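Local coordinates for oxalate-binding protein (Thermotoga maritima, PDB 1O4T) that binds oxalate at a protein-bound manganese ion as a homodimeric cupin and is a putative oxalate decarboxylase, at residues 32-37 with 68-73; 40-45 with 61-66; 55-60 with 128-133; 80-85 with 112-117. All blocks are in the same frame, centred on the assembly; numbering follows the deposited sequence.

Interaction 1: residues 32-37 with 68-73. With MN (manganese (II) ion), chain C; OXL (oxalate ion), chain D.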
# COMPACT_ATOMS: atom_id res chain seq x y z
N SER A 32 -11.19 -9.87 -17.45
CA SER A 32 -11.54 -9.11 -18.65
C SER A 32 -12.73 -8.19 -18.34
O SER A 32 -13.68 -8.58 -17.64
CB SER A 32 -11.82 -10.04 -19.81
OG SER A 32 -12.84 -10.95 -19.50
N ASN A 33 -12.63 -6.95 -18.81
CA ASN A 33 -13.66 -5.93 -18.62
C ASN A 33 -14.05 -5.76 -17.16
O ASN A 33 -15.22 -5.76 -16.80
CB ASN A 33 -14.88 -6.23 -19.52
CG ASN A 33 -14.47 -6.46 -20.95
OD1 ASN A 33 -14.65 -7.56 -21.49
ND2 ASN A 33 -13.86 -5.46 -21.57
N MET A 34 -13.03 -5.58 -16.31
CA MET A 34 -13.23 -5.53 -14.89
C MET A 34 -14.12 -4.33 -14.57
O MET A 34 -13.81 -3.21 -14.97
CB MET A 34 -11.90 -5.38 -14.16
CG MET A 34 -12.06 -5.51 -12.65
SD MET A 34 -10.58 -5.33 -11.78
CE MET A 34 -11.24 -5.78 -10.25
N ARG A 35 -15.19 -4.58 -13.84
CA ARG A 35 -16.23 -3.60 -13.56
C ARG A 35 -16.70 -2.87 -14.80
O ARG A 35 -17.01 -1.69 -14.74
CB ARG A 35 -15.73 -2.60 -12.52
CG ARG A 35 -15.22 -3.25 -11.22
CD ARG A 35 -16.01 -4.46 -10.77
NE ARG A 35 -17.13 -4.08 -9.91
CZ ARG A 35 -17.12 -4.14 -8.58
NH1 ARG A 35 -18.20 -3.75 -7.91
NH2 ARG A 35 -16.04 -4.57 -7.93
N GLY A 36 -16.76 -3.57 -15.92
CA GLY A 36 -17.10 -2.94 -17.19
C GLY A 36 -16.02 -2.10 -17.86
O GLY A 36 -16.35 -1.29 -18.73
N GLY A 37 -14.75 -2.27 -17.49
CA GLY A 37 -13.64 -1.50 -18.09
C GLY A 37 -13.14 -2.10 -19.40
O GLY A 37 -13.73 -3.03 -19.92
N SER A 68 -5.91 -0.50 -21.02
CA SER A 68 -6.92 -1.16 -20.21
C SER A 68 -7.42 -0.23 -19.10
O SER A 68 -6.79 0.80 -18.79
CB SER A 68 -6.37 -2.47 -19.63
OG SER A 68 -5.36 -2.19 -18.67
N SER A 69 -8.54 -0.60 -18.50
CA SER A 69 -9.14 0.18 -17.42
C SER A 69 -9.91 -0.71 -16.47
O SER A 69 -10.34 -1.80 -16.85
CB SER A 69 -10.07 1.25 -17.96
OG SER A 69 -11.30 0.73 -18.47
N VAL A 70 -10.05 -0.26 -15.23
CA VAL A 70 -11.09 -0.76 -14.34
C VAL A 70 -12.26 0.19 -14.49
O VAL A 70 -12.09 1.40 -14.39
CB VAL A 70 -10.66 -0.76 -12.88
CG1 VAL A 70 -11.78 -1.26 -12.01
CG2 VAL A 70 -9.41 -1.60 -12.70
N GLY A 71 -13.45 -0.35 -14.74
CA GLY A 71 -14.61 0.43 -15.10
C GLY A 71 -15.22 1.13 -13.93
O GLY A 71 -14.89 0.84 -12.78
N LEU A 72 -16.09 2.09 -14.22
CA LEU A 72 -16.74 2.87 -13.17
C LEU A 72 -17.59 1.97 -12.29
O LEU A 72 -18.38 1.17 -12.80
CB LEU A 72 -17.57 4.03 -13.77
CG LEU A 72 -18.25 5.05 -12.84
CD1 LEU A 72 -17.21 5.97 -12.20
CD2 LEU A 72 -19.29 5.88 -13.58
N HIS A 73 -17.37 2.06 -10.97
CA HIS A 73 -18.20 1.35 -10.02
C HIS A 73 -18.20 2.09 -8.71
O HIS A 73 -17.30 2.88 -8.42
CB HIS A 73 -17.69 -0.07 -9.76
CG HIS A 73 -16.30 -0.09 -9.24
ND1 HIS A 73 -15.22 0.28 -10.01
CD2 HIS A 73 -15.81 -0.34 -8.00
CE1 HIS A 73 -14.12 0.22 -9.28
NE2 HIS A 73 -14.45 -0.17 -8.06
MN MN C . -13.07 0.09 -6.42
C1 OXL D . -11.27 -1.80 -7.41
C2 OXL D . -12.28 -2.65 -6.77
O1 OXL D . -10.15 -2.42 -7.82
O2 OXL D . -12.08 -3.98 -6.87
O3 OXL D . -11.43 -0.57 -7.54
O4 OXL D . -13.23 -2.19 -6.13
O HOH W 1 -10.62 -4.58 -17.58
O HOH W 2 -18.59 0.13 -15.31
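G37 and G71 bring their backbones together, CA to CA 3.7 Å, where the loop 32-37 lies tightest against strand 69-73. S69 OG, packed on G37 CA, is hydrogen-bonded to K38 N. Beside them M34 O is gripped by two amides: G37 N closes a turn within the loop, and G71 N reaches across at 2.9 Å with an N-H...O angle of 167°. The M34 side chain runs fully extended with CG anti to the backbone N (chi1 -173°), which lays SD along V70 CG2 at 4.0 Å and carries CE to 3.9 Å from oxalate O2. The strand is part of the double-stranded beta-helix of the cupins and carries H73, whose NE2 binds the manganese at 2.2 Å; H75, E80 and H114 complete the protein ligands. H73 ND1 donates in the ring plane to G71 O (2.8 Å), a bond that fixes the turn of the imidazole. Over one face of this ring comes R35 CG, 4.0 Å from the centroid, a CH-pi contact. The R35 chain, bent at chi2 and chi3, then crosses the histidine at about a right angle and brings H73 CD2 over the centre of its guanidinium face, the two planes 31° apart. The exposed margin at G36 and L72 is looser. G36 barely touches the strand, and a water lies between R35 O and L72 O, donating to L72 O at 2.7 Å; its very short approach to R35 O is doubtful.

Interaction 2: residues 40-45 with 61-66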
# COMPACT_ATOMS: atom_id res chain seq x y z
N GLU A 40 -7.99 -6.40 -20.62
CA GLU A 40 -7.75 -7.41 -19.60
C GLU A 40 -6.82 -6.79 -18.56
O GLU A 40 -5.86 -6.13 -18.90
CB GLU A 40 -7.04 -8.63 -20.16
CG GLU A 40 -7.84 -9.52 -21.09
CD GLU A 40 -7.02 -10.70 -21.61
OE1 GLU A 40 -5.82 -10.80 -21.25
OE2 GLU A 40 -7.55 -11.54 -22.38
N VAL A 41 -7.10 -7.12 -17.30
CA VAL A 41 -6.42 -6.62 -16.13
C VAL A 41 -5.94 -7.83 -15.28
O VAL A 41 -6.41 -8.95 -15.49
CB VAL A 41 -7.46 -5.70 -15.46
CG1 VAL A 41 -7.64 -5.97 -14.00
CG2 VAL A 41 -7.18 -4.26 -15.84
N GLU A 42 -4.95 -7.65 -14.42
CA GLU A 42 -4.47 -8.72 -13.53
C GLU A 42 -4.57 -8.28 -12.10
O GLU A 42 -4.18 -7.16 -11.78
CB GLU A 42 -3.02 -9.11 -13.78
CG GLU A 42 -2.79 -9.82 -15.09
CD GLU A 42 -1.58 -10.71 -15.04
OE1 GLU A 42 -0.50 -10.25 -14.56
OE2 GLU A 42 -1.70 -11.88 -15.46
N MET A 43 -5.10 -9.16 -11.27
CA MET A 43 -5.25 -8.89 -9.85
C MET A 43 -4.56 -9.98 -9.03
O MET A 43 -4.91 -11.14 -9.14
CB MET A 43 -6.72 -8.82 -9.47
CG MET A 43 -6.93 -8.44 -8.00
SD MET A 43 -8.64 -8.65 -7.47
CE MET A 43 -9.27 -7.28 -8.19
N ALA A 44 -3.56 -9.57 -8.23
CA ALA A 44 -2.86 -10.45 -7.29
C ALA A 44 -3.34 -10.15 -5.88
O ALA A 44 -3.06 -9.07 -5.34
CB ALA A 44 -1.35 -10.23 -7.41
N HIS A 45 -4.05 -11.10 -5.27
CA HIS A 45 -4.52 -10.92 -3.90
C HIS A 45 -3.36 -11.22 -2.95
O HIS A 45 -2.77 -12.29 -2.99
CB HIS A 45 -5.69 -11.82 -3.57
CG HIS A 45 -6.80 -11.77 -4.57
ND1 HIS A 45 -8.01 -11.15 -4.30
CD2 HIS A 45 -6.90 -12.27 -5.83
CE1 HIS A 45 -8.80 -11.27 -5.36
NE2 HIS A 45 -8.14 -11.94 -6.30
N ARG A 61 -2.57 -6.23 -5.59
CA ARG A 61 -1.75 -5.51 -6.56
C ARG A 61 -2.39 -5.68 -7.94
O ARG A 61 -2.65 -6.84 -8.38
CB ARG A 61 -0.33 -6.08 -6.57
CG ARG A 61 0.64 -5.23 -7.33
CD ARG A 61 2.05 -5.82 -7.46
NE ARG A 61 2.86 -4.93 -8.31
CZ ARG A 61 4.20 -4.95 -8.38
NH1 ARG A 61 4.91 -5.83 -7.67
NH2 ARG A 61 4.83 -4.09 -9.17
N MET A 62 -2.68 -4.57 -8.61
CA MET A 62 -3.36 -4.60 -9.90
C MET A 62 -2.34 -4.22 -10.95
O MET A 62 -1.50 -3.40 -10.66
CB MET A 62 -4.43 -3.54 -9.94
CG MET A 62 -5.47 -3.64 -8.83
SD MET A 62 -6.39 -5.06 -9.04
CE MET A 62 -6.96 -4.82 -10.76
N LYS A 63 -2.43 -4.84 -12.12
CA LYS A 63 -1.64 -4.50 -13.29
C LYS A 63 -2.59 -4.26 -14.44
O LYS A 63 -3.36 -5.15 -14.82
CB LYS A 63 -0.74 -5.66 -13.63
CG LYS A 63 0.20 -5.38 -14.79
CD LYS A 63 1.26 -6.49 -14.88
CE LYS A 63 0.96 -7.45 -15.97
NZ LYS A 63 2.04 -8.54 -16.05
N LEU A 64 -2.56 -3.03 -14.97
CA LEU A 64 -3.32 -2.61 -16.15
C LEU A 64 -2.38 -2.45 -17.35
O LEU A 64 -1.58 -1.50 -17.43
CB LEU A 64 -4.03 -1.28 -15.88
CG LEU A 64 -5.43 -1.41 -15.27
CD1 LEU A 64 -5.43 -2.26 -13.97
CD2 LEU A 64 -6.06 -0.02 -15.04
N PRO A 65 -2.46 -3.36 -18.31
CA PRO A 65 -1.74 -3.20 -19.55
C PRO A 65 -2.13 -1.90 -20.27
O PRO A 65 -3.20 -1.36 -20.01
CB PRO A 65 -2.19 -4.41 -20.39
CG PRO A 65 -2.70 -5.38 -19.40
CD PRO A 65 -3.24 -4.61 -18.28
N PRO A 66 -1.27 -1.41 -21.15
CA PRO A 66 -1.59 -0.25 -21.95
C PRO A 66 -2.93 -0.38 -22.63
O PRO A 66 -3.20 -1.39 -23.28
CB PRO A 66 -0.44 -0.23 -22.97
CG PRO A 66 0.69 -0.81 -22.20
CD PRO A 66 0.11 -1.88 -21.39
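M43 and M62 run together into the same face of the sheet, with M62 SD 3.6 Å from M43 CG. M62 is bent at both chi2 (-67°) and chi3, so its methyl folds back along the sheet and CE meets V41 CG1 at 3.5 Å. V41 also runs alongside L64, an approach so close that its detail is doubtful. M34 and F126 add to this apolar cluster, and the M43 side chain comes within about 5 Å of the oxalate, nearest atoms. Behind these side chains the backbones of 40-45 and 61-64 form the antiparallel pairing of a beta hairpin, axes 4.8 Å apart. M43 and M62 are its non-hydrogen-bonded pair. The flanking pairs, E42 with K63 and A44 with R61, each carry two backbone bonds, the straightest from A44 N to R61 O (2.9 Å, 176°). E42, K63, A44 and R61 turn to the other face. There E42 and the bent K63 run alongside each other, and E42 OE1 meets K63 NZ at 3.4 Å, a salt bridge whose hydrogen bond is weak. R61 leads away from the strand 40-45 to a salt bridge with E125 and packs on Y83 of the second subunit. At the end of the pairing P65 CD rests 3.1 Å from E40 O. With the one ion pair across the strands so long, cohesion probably comes mainly from four backbone bonds and from thioether and alkyl packing on the pocket side.

Interaction 3: residues 55-60 with 128-133; sequences KARLFA and AVIILL
I130 is met on two sides, by the guanidinium of R57 and by the branched end of L58. Its CD1 stands 3.5 Å above the R57 guanidinium plane, offset toward the rim and nearest NH2 (3.6 Å), while the two chains cross at a slant. R57 arrives there because CG lies between the backbone N and the carbonyl carbon (chi1 82°) and the chain then extends to NE, which forms a salt bridge with E78. L132 crosses the base of this arginine at about a right angle, CD2 4.0 Å from R57 CB. From the other side L58 CD2 touches I130 CD1 at 3.6 Å, and the same L58 methyl also reaches A128 CB. F59 and V129 run together off the other face of the sheet, with F59 CD2 3.6 Å from V129 CG2; the phenyl ring also packs on I81 of the second subunit. A beta bulge, with A56 paired to I131 but L58 to I130, is consistent with R57 and L58 both reaching I130. R57 N donates to I130 O (3.0 Å) and I130 N to L58 O (2.9 Å), whereas L58 N is buried with no partner in the model. Beyond the bulge L132 N bonds K55 O, and a water joins K55 O to L132 O; toward A60 and A128 the pairing is regular. Two antiparallel strands of a cupin barrel meet here, one face contributing I130 to the oxalate pocket and the other facing the dimer partner.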
# COMPACT_ATOMS: atom_id res chain seq x y z
N LYS A 55 -11.61 -6.59 8.66
CA LYS A 55 -11.61 -5.13 8.73
C LYS A 55 -11.39 -4.49 7.36
O LYS A 55 -11.75 -3.34 7.13
CB LYS A 55 -10.54 -4.66 9.70
CG LYS A 55 -10.81 -5.07 11.14
CD LYS A 55 -12.03 -4.32 11.67
CE LYS A 55 -12.23 -4.56 13.13
NZ LYS A 55 -13.55 -3.99 13.57
N ALA A 56 -10.76 -5.25 6.46
CA ALA A 56 -10.53 -4.88 5.07
C ALA A 56 -10.91 -6.08 4.23
O ALA A 56 -10.73 -7.23 4.65
CB ALA A 56 -9.09 -4.50 4.84
N ARG A 57 -11.49 -5.85 3.07
CA ARG A 57 -11.92 -6.96 2.26
C ARG A 57 -11.04 -7.20 1.02
O ARG A 57 -11.21 -8.24 0.36
CB ARG A 57 -13.41 -6.83 1.90
CG ARG A 57 -13.76 -5.93 0.72
CD ARG A 57 -15.23 -6.08 0.28
NE ARG A 57 -15.64 -5.15 -0.77
CZ ARG A 57 -15.31 -5.27 -2.06
NH1 ARG A 57 -14.59 -6.29 -2.50
NH2 ARG A 57 -15.72 -4.36 -2.91
N LEU A 58 -10.13 -6.27 0.72
CA LEU A 58 -9.20 -6.39 -0.40
C LEU A 58 -7.85 -5.76 -0.09
O LEU A 58 -7.79 -4.63 0.38
CB LEU A 58 -9.76 -5.66 -1.64
CG LEU A 58 -8.94 -5.83 -2.93
CD1 LEU A 58 -9.05 -7.26 -3.44
CD2 LEU A 58 -9.41 -4.86 -3.98
N PHE A 59 -6.77 -6.48 -0.41
CA PHE A 59 -5.42 -5.94 -0.37
C PHE A 59 -4.70 -6.60 -1.56
O PHE A 59 -4.25 -7.73 -1.46
CB PHE A 59 -4.73 -6.20 0.97
CG PHE A 59 -3.45 -5.45 1.15
CD1 PHE A 59 -2.29 -5.88 0.53
CD2 PHE A 59 -3.41 -4.26 1.84
CE1 PHE A 59 -1.08 -5.18 0.64
CE2 PHE A 59 -2.22 -3.52 1.94
CZ PHE A 59 -1.04 -3.99 1.31
N ALA A 60 -4.65 -5.90 -2.70
CA ALA A 60 -4.27 -6.50 -3.95
C ALA A 60 -3.38 -5.60 -4.75
O ALA A 60 -3.43 -4.39 -4.61
CB ALA A 60 -5.48 -6.80 -4.77
N ALA A 128 -4.31 -1.80 -4.22
CA ALA A 128 -5.72 -1.48 -3.91
C ALA A 128 -6.09 -2.08 -2.57
O ALA A 128 -5.90 -3.28 -2.37
CB ALA A 128 -6.62 -1.98 -4.99
N VAL A 129 -6.65 -1.27 -1.68
CA VAL A 129 -7.02 -1.71 -0.36
C VAL A 129 -8.45 -1.23 -0.07
O VAL A 129 -8.73 -0.06 -0.12
CB VAL A 129 -6.09 -1.12 0.73
CG1 VAL A 129 -6.28 -1.87 2.03
CG2 VAL A 129 -4.66 -1.22 0.29
N ILE A 130 -9.36 -2.14 0.26
CA ILE A 130 -10.73 -1.74 0.56
C ILE A 130 -10.93 -1.94 2.05
O ILE A 130 -10.72 -3.03 2.53
CB ILE A 130 -11.73 -2.55 -0.26
CG1 ILE A 130 -11.49 -2.31 -1.76
CG2 ILE A 130 -13.17 -2.16 0.10
CD1 ILE A 130 -12.33 -3.25 -2.69
N ILE A 131 -11.33 -0.88 2.76
CA ILE A 131 -11.50 -0.93 4.20
C ILE A 131 -12.98 -0.71 4.51
O ILE A 131 -13.62 0.23 4.02
CB ILE A 131 -10.55 0.10 4.86
CG1 ILE A 131 -9.08 -0.29 4.59
CG2 ILE A 131 -10.81 0.20 6.32
CD1 ILE A 131 -8.02 0.57 5.26
N LEU A 132 -13.49 -1.61 5.35
CA LEU A 132 -14.90 -1.67 5.65
C LEU A 132 -15.40 -0.57 6.59
O LEU A 132 -14.74 -0.25 7.58
CB LEU A 132 -15.25 -3.06 6.18
CG LEU A 132 -14.91 -4.21 5.21
CD1 LEU A 132 -15.38 -5.54 5.76
CD2 LEU A 132 -15.50 -3.97 3.81
N LEU A 133 -16.57 -0.05 6.22
CA LEU A 133 -17.37 1.03 6.85
C LEU A 133 -16.86 2.48 6.70
O LEU A 133 -17.49 3.27 5.96
CB LEU A 133 -17.71 0.69 8.29
CG LEU A 133 -18.28 -0.72 8.45
CD1 LEU A 133 -19.03 -0.74 9.71
CD2 LEU A 133 -19.16 -1.22 7.31
OXT LEU A 133 -15.83 2.90 7.26
O HOH W 3 -12.96 -1.82 8.80

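Interaction 4: residues 80-85 with 112-117. With MN (manganese (II) ion), chain C; OXL (oxalate ion), chain D.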
# COMPACT_ATOMS: atom_id res chain seq x y z
N GLU A 80 -11.95 2.85 -0.50
CA GLU A 80 -10.79 2.29 -1.21
C GLU A 80 -9.67 3.29 -1.42
O GLU A 80 -9.89 4.45 -1.71
CB GLU A 80 -11.22 1.74 -2.57
CG GLU A 80 -10.27 0.68 -3.08
CD GLU A 80 -10.80 -0.10 -4.25
OE1 GLU A 80 -10.07 -0.96 -4.77
OE2 GLU A 80 -11.92 0.15 -4.66
N ILE A 81 -8.45 2.79 -1.27
CA ILE A 81 -7.24 3.53 -1.50
C ILE A 81 -6.47 2.83 -2.62
O ILE A 81 -6.26 1.63 -2.57
CB ILE A 81 -6.36 3.55 -0.22
CG1 ILE A 81 -7.14 4.04 0.99
CG2 ILE A 81 -5.06 4.37 -0.46
CD1 ILE A 81 -6.50 3.60 2.30
N TYR A 82 -6.05 3.56 -3.64
CA TYR A 82 -5.02 3.09 -4.53
C TYR A 82 -3.69 3.78 -4.20
O TYR A 82 -3.64 5.00 -3.96
CB TYR A 82 -5.35 3.45 -5.96
CG TYR A 82 -6.61 2.90 -6.62
CD1 TYR A 82 -7.12 3.50 -7.77
CD2 TYR A 82 -7.26 1.76 -6.14
CE1 TYR A 82 -8.20 2.99 -8.41
CE2 TYR A 82 -8.34 1.24 -6.79
CZ TYR A 82 -8.83 1.86 -7.92
OH TYR A 82 -9.96 1.33 -8.55
N TYR A 83 -2.60 3.01 -4.17
CA TYR A 83 -1.25 3.56 -4.22
C TYR A 83 -0.60 3.17 -5.57
O TYR A 83 -0.38 1.98 -5.89
CB TYR A 83 -0.41 3.11 -3.03
CG TYR A 83 0.95 3.79 -3.03
CD1 TYR A 83 1.16 4.96 -2.32
CD2 TYR A 83 1.99 3.27 -3.75
CE1 TYR A 83 2.39 5.64 -2.36
CE2 TYR A 83 3.25 3.91 -3.79
CZ TYR A 83 3.44 5.11 -3.08
OH TYR A 83 4.65 5.77 -3.12
N ILE A 84 -0.30 4.17 -6.38
CA ILE A 84 0.24 3.93 -7.71
C ILE A 84 1.71 3.55 -7.61
O ILE A 84 2.54 4.34 -7.12
CB ILE A 84 0.07 5.17 -8.63
CG1 ILE A 84 -1.36 5.73 -8.58
CG2 ILE A 84 0.50 4.85 -10.09
CD1 ILE A 84 -2.46 4.68 -8.86
N LEU A 85 2.04 2.36 -8.12
CA LEU A 85 3.39 1.80 -8.03
C LEU A 85 4.27 2.02 -9.27
O LEU A 85 5.47 2.23 -9.12
CB LEU A 85 3.33 0.28 -7.77
CG LEU A 85 2.63 -0.29 -6.56
CD1 LEU A 85 2.48 -1.77 -6.74
CD2 LEU A 85 3.43 0.01 -5.35
N GLU A 112 -19.00 7.14 -3.06
CA GLU A 112 -18.43 7.58 -4.34
C GLU A 112 -18.20 6.43 -5.31
O GLU A 112 -18.02 5.29 -4.92
CB GLU A 112 -17.10 8.29 -4.13
CG GLU A 112 -17.13 9.41 -3.11
CD GLU A 112 -15.85 10.23 -3.09
OE1 GLU A 112 -14.71 9.67 -3.17
OE2 GLU A 112 -16.00 11.45 -2.99
N SER A 113 -18.14 6.75 -6.59
CA SER A 113 -17.83 5.80 -7.64
C SER A 113 -16.51 6.22 -8.25
O SER A 113 -16.21 7.42 -8.31
CB SER A 113 -18.90 5.81 -8.71
OG SER A 113 -20.17 5.49 -8.18
N HIS A 114 -15.72 5.23 -8.70
CA HIS A 114 -14.45 5.49 -9.35
C HIS A 114 -14.12 4.52 -10.48
O HIS A 114 -14.80 3.49 -10.66
CB HIS A 114 -13.27 5.55 -8.32
CG HIS A 114 -12.91 4.23 -7.69
ND1 HIS A 114 -11.90 4.12 -6.76
CD2 HIS A 114 -13.47 3.00 -7.79
CE1 HIS A 114 -11.83 2.87 -6.32
NE2 HIS A 114 -12.78 2.17 -6.93
N SER A 115 -13.06 4.87 -11.22
CA SER A 115 -12.51 4.07 -12.31
C SER A 115 -11.07 4.46 -12.46
O SER A 115 -10.66 5.49 -11.91
CB SER A 115 -13.24 4.32 -13.63
OG SER A 115 -13.11 5.64 -14.06
N ILE A 116 -10.30 3.68 -13.21
CA ILE A 116 -8.92 4.05 -13.48
C ILE A 116 -8.50 3.47 -14.80
O ILE A 116 -8.82 2.31 -15.10
CB ILE A 116 -7.99 3.59 -12.30
CG1 ILE A 116 -6.53 4.00 -12.52
CG2 ILE A 116 -8.07 2.09 -12.07
CD1 ILE A 116 -5.67 4.00 -11.21
N GLU A 117 -7.84 4.29 -15.61
CA GLU A 117 -7.41 3.88 -16.94
C GLU A 117 -5.91 4.08 -17.17
O GLU A 117 -5.33 5.13 -16.81
CB GLU A 117 -8.18 4.66 -18.01
CG GLU A 117 -7.96 4.10 -19.40
CD GLU A 117 -8.83 4.74 -20.48
OE1 GLU A 117 -9.91 5.28 -20.15
OE2 GLU A 117 -8.44 4.66 -21.66
MN MN C . -13.07 0.09 -6.42
C1 OXL D . -11.27 -1.80 -7.41
C2 OXL D . -12.28 -2.65 -6.77
O1 OXL D . -10.15 -2.42 -7.82
O2 OXL D . -12.08 -3.98 -6.87
O3 OXL D . -11.43 -0.57 -7.54
O4 OXL D . -13.23 -2.19 -6.13
O HOH W 4 -9.32 4.44 -4.88
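E80 and H114 converge on the manganese, E80 OE2 at 2.1 Å and H114 NE2 at 2.2 Å from it. These two atoms are 3.2 Å apart without a hydrogen bond, both being spent on the metal. Oxalate chelates the same ion through O3 and O4, and H73 and H75 supply the remaining ligands. Y82 OH donates to oxalate O3 (2.6 Å), which lies at the edge of the tyrosine ring. The hydroxyl also sits above the H114 ring plane, offset toward its rim; the two rings are near parallel (22°) but slid apart. This is the cupin arrangement: strands 80-85 and 113-117, from facing sheets of the barrel, have axes 10.4 Å apart at closest and span the gap through side chains, metal, oxalate and water, with no direct hydrogen bond between them. Deeper in, I116 passes Y82 head to tail, I116 CG2 3.8 Å from Y82 CE1. I84 CD1 and I116 CD1 meet tip to tip at 4.0 Å, and F126 packs on Y82, I84 and I116. E80 extends with CG anti to the backbone N (chi1 -157°), which carries its carboxylate to the ion. A water over the centre of the Y82 ring makes weak bonds to E80 O and H114 ND1, and T108 OG1 weakly bonds the same ND1.

In the fold
Interactions 2 and 3 share strand 56-64 and lie about 17 Å apart, centre to centre, in the larger sheet, where strands 40-45, 56-64, 124-132 and 78-86 are neighbours. Interactions 1 and 4 meet in the smaller sheet through strands 69-74 and 113-117, with centres about 12 Å apart, and both touch manganese and oxalate. Along the chain 40-45 and 61-66 fall between the halves of interaction 1, and 80-85 and 112-117 between those of interaction 3, whose segments alternate with those of interactions 1 and 2. M34 packs on V41, SD on CG1, and I130 on E80. Interactions 1, 3 and 4 supply residues of the oxalate pocket, and interaction 2 lies just behind it.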